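Local atomic coordinates of Moesin/ezrin/radixin homolog 2 (Drosophila melanogaster, PDB entry 7EDR), a protein that probably links membrane proteins to partners beneath the cell surface through its FERM domain, as the Drosophila merlin of the ezrin-radixin-moesin family. Residues S6-T11 and E15-L20; D31-T36 and F81-K86. All coordinates share one frame; numbering follows the deposited sequence.

Both interactions belong to the ubiquitin-like lobe of the FERM domain. Interaction 1 pairs strands 6-10 and 15-20 as a hairpin. Interaction 2 sets the helix at 31-36 against strand 81-85, and its centre lies about 10 Å from that of interaction 1. The two share one sheet. Ser10 N lies 2.9 Å from Phe81 O, and Ser10 O lies 2.9 Å from Phe83 N; both are probable hydrogen bonds. They also share one core. Phe18 CD1 packs 3.4 Å from Leu32 CD2, and Leu20 CD2 lies 3.6 Å from the same methyl. The helix follows strand 15-20 in the chain and lies over the sheet.

Interaction 1 of 2, residues S6-T11 and E15-L20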
# COMPACT_ATOMS: atom_id res chain seq x y z
N SER C 6 -17.00 32.98 22.46
CA SER C 6 -17.76 31.86 23.02
C SER C 6 -18.25 30.98 21.88
O SER C 6 -18.99 31.44 21.00
CB SER C 6 -18.93 32.36 23.86
OG SER C 6 -18.48 32.61 25.17
N VAL C 7 -17.85 29.71 21.91
CA VAL C 7 -18.13 28.77 20.83
C VAL C 7 -18.83 27.55 21.40
O VAL C 7 -18.45 27.05 22.46
CB VAL C 7 -16.84 28.34 20.09
CG1 VAL C 7 -17.13 27.24 19.09
CG2 VAL C 7 -16.17 29.56 19.42
N ARG C 8 -19.86 27.09 20.69
CA ARG C 8 -20.46 25.79 20.95
C ARG C 8 -20.49 24.97 19.66
O ARG C 8 -20.95 25.46 18.63
CB ARG C 8 -21.86 25.94 21.53
CG ARG C 8 -22.63 24.63 21.62
CD ARG C 8 -23.86 24.78 22.49
NE ARG C 8 -24.74 25.79 21.92
CZ ARG C 8 -25.72 25.53 21.04
NH1 ARG C 8 -25.95 24.28 20.64
NH2 ARG C 8 -26.45 26.55 20.58
N VAL C 9 -19.98 23.74 19.72
CA VAL C 9 -19.96 22.82 18.59
C VAL C 9 -20.80 21.60 18.95
O VAL C 9 -20.63 21.03 20.03
CB VAL C 9 -18.51 22.40 18.23
CG1 VAL C 9 -18.52 21.28 17.19
CG2 VAL C 9 -17.69 23.59 17.71
N SER C 10 -21.71 21.20 18.04
CA SER C 10 -22.53 20.01 18.23
C SER C 10 -22.09 18.91 17.28
O SER C 10 -22.37 18.97 16.08
CB SER C 10 -24.01 20.31 18.00
OG SER C 10 -24.40 21.44 18.75
N THR C 11 -21.42 17.89 17.81
CA THR C 11 -21.32 16.65 17.06
C THR C 11 -22.64 15.90 17.18
O THR C 11 -23.53 16.30 17.93
CB THR C 11 -20.17 15.79 17.58
OG1 THR C 11 -20.55 15.21 18.84
CG2 THR C 11 -18.93 16.65 17.79
N GLU C 15 -22.34 18.08 22.83
CA GLU C 15 -22.13 19.51 22.66
C GLU C 15 -20.79 19.88 23.30
O GLU C 15 -20.57 19.59 24.48
CB GLU C 15 -23.25 20.33 23.29
CG GLU C 15 -24.65 19.84 23.01
CD GLU C 15 -25.08 20.09 21.58
OE1 GLU C 15 -25.31 19.09 20.85
OE2 GLU C 15 -25.17 21.28 21.19
N LEU C 16 -19.92 20.51 22.53
CA LEU C 16 -18.64 20.97 23.03
C LEU C 16 -18.70 22.48 23.17
O LEU C 16 -19.24 23.17 22.30
CB LEU C 16 -17.52 20.55 22.08
CG LEU C 16 -17.57 19.06 21.72
CD1 LEU C 16 -16.57 18.67 20.63
CD2 LEU C 16 -17.34 18.23 22.99
N GLU C 17 -18.17 23.00 24.28
CA GLU C 17 -18.13 24.44 24.51
C GLU C 17 -16.69 24.86 24.76
O GLU C 17 -16.02 24.32 25.65
CB GLU C 17 -19.04 24.85 25.67
CG GLU C 17 -20.52 24.52 25.44
CD GLU C 17 -21.47 25.29 26.36
OE1 GLU C 17 -21.48 26.54 26.29
OE2 GLU C 17 -22.20 24.64 27.15
N PHE C 18 -16.21 25.80 23.95
CA PHE C 18 -14.86 26.34 24.03
C PHE C 18 -14.95 27.86 24.11
O PHE C 18 -15.93 28.48 23.70
CB PHE C 18 -13.99 25.99 22.81
CG PHE C 18 -14.12 24.58 22.34
CD1 PHE C 18 -13.38 23.56 22.93
CD2 PHE C 18 -14.99 24.26 21.30
CE1 PHE C 18 -13.48 22.24 22.48
CE2 PHE C 18 -15.12 22.95 20.86
CZ PHE C 18 -14.35 21.93 21.45
N LYS C 19 -13.88 28.46 24.62
CA LYS C 19 -13.60 29.87 24.45
C LYS C 19 -12.35 29.99 23.61
O LYS C 19 -11.33 29.36 23.92
CB LYS C 19 -13.44 30.58 25.80
CG LYS C 19 -14.75 30.94 26.49
CD LYS C 19 -15.20 32.36 26.14
CE LYS C 19 -15.72 33.10 27.38
NZ LYS C 19 -16.07 34.53 27.07
N LEU C 20 -12.42 30.77 22.55
CA LEU C 20 -11.26 30.98 21.70
C LEU C 20 -10.72 32.40 21.85
O LEU C 20 -11.43 33.32 22.26
CB LEU C 20 -11.61 30.70 20.24
CG LEU C 20 -12.22 29.31 20.04
CD1 LEU C 20 -12.56 29.09 18.59
CD2 LEU C 20 -11.25 28.25 20.54
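Val7 pairs with Phe18, and Val9 with Leu16, as the hydrogen-bonded pairs of an antiparallel hairpin. Each pair is closed by two backbone bonds. Val7 N gives to Phe18 O at 2.9 Å, and Leu16 N gives to Val9 O at 2.7 Å. The intervening pair, Arg8 with Glu17, is non-hydrogen-bonded; there the CA-H groups point at carbonyl oxygens, as Arg8 CA does to Leu16 O at 3.2 Å.

The apolar contacts lie on the face with Val7, Val9, Leu16 and Phe18. Val9 CG2 meets the edge of the Phe18 ring at CE2, 4.1 Å away. Val7 CG1 comes to the same edge at CD2. The other methyl, Val7 CG2, is anti to the carbonyl carbon and reaches Leu20 CD1 at 3.7 Å. Leu29 and Leu32 of helix 26-37 cover this face.

The polar contacts lie on the opposite face. Glu15 bends at chi2 (-72°), which turns its carboxylate across to the other strand. Its OE2 accepts two bonds. Ser10 OG gives one at 2.6 Å, from the syn side but 33° out of the carboxylate plane. Arg8 NH1 gives the other at 3.1 Å, a salt bridge in which Glu15 OE2 meets the edge of the guanidinium, close to its plane. At the far end the bent Lys19 chain passes beside Ser6, with CD 3.4 Å from Ser6 OG.

The chemistry is thus split between the faces. One is apolar and faces the core of the ubiquitin-like lobe. The other is more exposed, and there the double grip on one oxygen probably helps keep Glu15 ionised.

Interaction 2 of 2, residues D31-T36 and F81-K86; sequences DLVCRT and FSFYAK
Val33 rests a methyl on the ring of Phe83, and this is the tight part of the contact. CG1 sits over one face, 4.0 Å from the ring centroid and 20° off the normal. It is offset toward the rim on the CD1-CE1 side, with Phe83 CE1 3.8 Å from Val33 CG1. This is a CH-pi contact. The two side chains come from opposite sides, one from the helix and one from the strand, and overlap alongside rather than end to end. In Phe83 the ring carbon CG is anti to the backbone N (chi1 -168°), and the ring reaches up from the strand to the helix. The ring also meets Phe45, nearly parallel to it, and touches Phe30 and Ile37 of the same helix.

Cys34 makes a looser approach. Its SG is 5.5 Å from the Phe83 centroid and comes in obliquely, neither over the face nor at the edge; the nearest ring atom to SG is CZ, at 4.3 Å.

The arrangement is that of the ubiquitin-like beta-grasp fold, in which a mixed sheet curls round one helix. Strand 78-85 lies inside the sheet, between 5-10 and 45-50. Residues on its inward face, such as Phe81 and Phe83, build the core under helix 26-37. Phe81 meets that helix at Leu29, outside this segment.

The other flank of the helix is different. Arg35 is exposed and turned from the strand. Leu32 and Thr36 turn to Phe18 of strand 15-20 instead. Thr36 OG1 bonds back to Leu32 O at 2.7 Å. Thr36 N bonds to the same oxygen, and the two donors arrive from opposite faces of the carbonyl plane. On the strand, Ser82 and Tyr84 point to the far side of the sheet and are partly exposed.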
# COMPACT_ATOMS: atom_id res chain seq x y z
N ASP C 31 -9.14 21.92 14.63
CA ASP C 31 -8.19 21.04 15.32
C ASP C 31 -8.61 20.81 16.77
O ASP C 31 -8.48 19.70 17.30
CB ASP C 31 -6.78 21.63 15.28
CG ASP C 31 -6.21 21.71 13.86
OD1 ASP C 31 -6.71 21.01 12.95
OD2 ASP C 31 -5.24 22.48 13.65
N LEU C 32 -9.12 21.85 17.42
CA LEU C 32 -9.59 21.72 18.79
C LEU C 32 -10.68 20.66 18.88
O LEU C 32 -10.64 19.79 19.75
CB LEU C 32 -10.10 23.08 19.27
CG LEU C 32 -10.58 23.21 20.70
CD1 LEU C 32 -9.51 22.72 21.66
CD2 LEU C 32 -10.92 24.66 20.93
N VAL C 33 -11.67 20.73 17.99
CA VAL C 33 -12.73 19.73 17.96
C VAL C 33 -12.16 18.34 17.72
O VAL C 33 -12.49 17.38 18.43
CB VAL C 33 -13.77 20.09 16.88
CG1 VAL C 33 -14.76 18.95 16.70
CG2 VAL C 33 -14.48 21.38 17.24
N CYS C 34 -11.32 18.19 16.70
CA CYS C 34 -10.87 16.84 16.35
C CYS C 34 -10.06 16.23 17.48
O CYS C 34 -10.23 15.05 17.80
CB CYS C 34 -10.06 16.86 15.05
SG CYS C 34 -11.02 17.30 13.57
N ARG C 35 -9.18 17.02 18.10
CA ARG C 35 -8.40 16.49 19.21
C ARG C 35 -9.29 16.07 20.37
O ARG C 35 -9.10 15.01 20.97
CB ARG C 35 -7.37 17.52 19.68
CG ARG C 35 -6.37 17.97 18.63
CD ARG C 35 -5.42 19.05 19.19
NE ARG C 35 -4.17 18.42 19.58
CZ ARG C 35 -3.70 18.35 20.82
NH1 ARG C 35 -4.35 18.92 21.82
NH2 ARG C 35 -2.57 17.71 21.04
N THR C 36 -10.30 16.90 20.69
CA THR C 36 -11.18 16.64 21.83
C THR C 36 -11.88 15.29 21.71
O THR C 36 -12.01 14.56 22.70
CB THR C 36 -12.24 17.75 21.95
OG1 THR C 36 -11.60 19.02 22.13
CG2 THR C 36 -13.13 17.50 23.13
N PHE C 81 -21.87 26.06 15.90
CA PHE C 81 -21.54 25.25 14.75
C PHE C 81 -22.07 23.83 14.92
O PHE C 81 -22.15 23.31 16.04
CB PHE C 81 -20.03 25.19 14.54
CG PHE C 81 -19.38 26.54 14.38
CD1 PHE C 81 -19.40 27.18 13.15
CD2 PHE C 81 -18.75 27.15 15.45
CE1 PHE C 81 -18.80 28.42 12.99
CE2 PHE C 81 -18.14 28.39 15.29
CZ PHE C 81 -18.16 29.02 14.06
N SER C 82 -22.42 23.21 13.80
CA SER C 82 -22.64 21.77 13.74
C SER C 82 -21.43 21.09 13.11
O SER C 82 -20.92 21.53 12.07
CB SER C 82 -23.89 21.46 12.92
OG SER C 82 -25.00 22.15 13.45
N PHE C 83 -20.98 20.00 13.73
CA PHE C 83 -19.90 19.17 13.20
C PHE C 83 -20.52 17.99 12.44
O PHE C 83 -21.12 17.10 13.05
CB PHE C 83 -19.01 18.67 14.34
CG PHE C 83 -17.73 18.06 13.88
CD1 PHE C 83 -16.68 18.85 13.44
CD2 PHE C 83 -17.55 16.68 13.92
CE1 PHE C 83 -15.48 18.28 13.05
CE2 PHE C 83 -16.35 16.10 13.52
CZ PHE C 83 -15.32 16.89 13.09
N TYR C 84 -20.38 18.01 11.11
CA TYR C 84 -21.04 17.06 10.20
C TYR C 84 -20.02 16.43 9.26
O TYR C 84 -19.02 17.05 8.90
CB TYR C 84 -22.09 17.72 9.27
CG TYR C 84 -23.36 18.18 9.89
CD1 TYR C 84 -24.05 17.39 10.80
CD2 TYR C 84 -23.91 19.42 9.54
CE1 TYR C 84 -25.26 17.82 11.37
CE2 TYR C 84 -25.12 19.86 10.10
CZ TYR C 84 -25.79 19.05 11.02
OH TYR C 84 -26.97 19.48 11.59
N ALA C 85 -20.32 15.22 8.81
CA ALA C 85 -19.66 14.70 7.63
C ALA C 85 -20.11 15.51 6.43
O ALA C 85 -21.32 15.61 6.16
CB ALA C 85 -19.97 13.22 7.41
N LYS C 86 -19.15 16.12 5.73
CA LYS C 86 -19.44 16.83 4.49
C LYS C 86 -19.20 15.94 3.27
O LYS C 86 -19.82 16.15 2.21
CB LYS C 86 -18.58 18.09 4.42
CG LYS C 86 -18.77 18.96 3.20
CD LYS C 86 -17.93 20.22 3.35
CE LYS C 86 -18.14 21.17 2.20
NZ LYS C 86 -17.24 22.35 2.37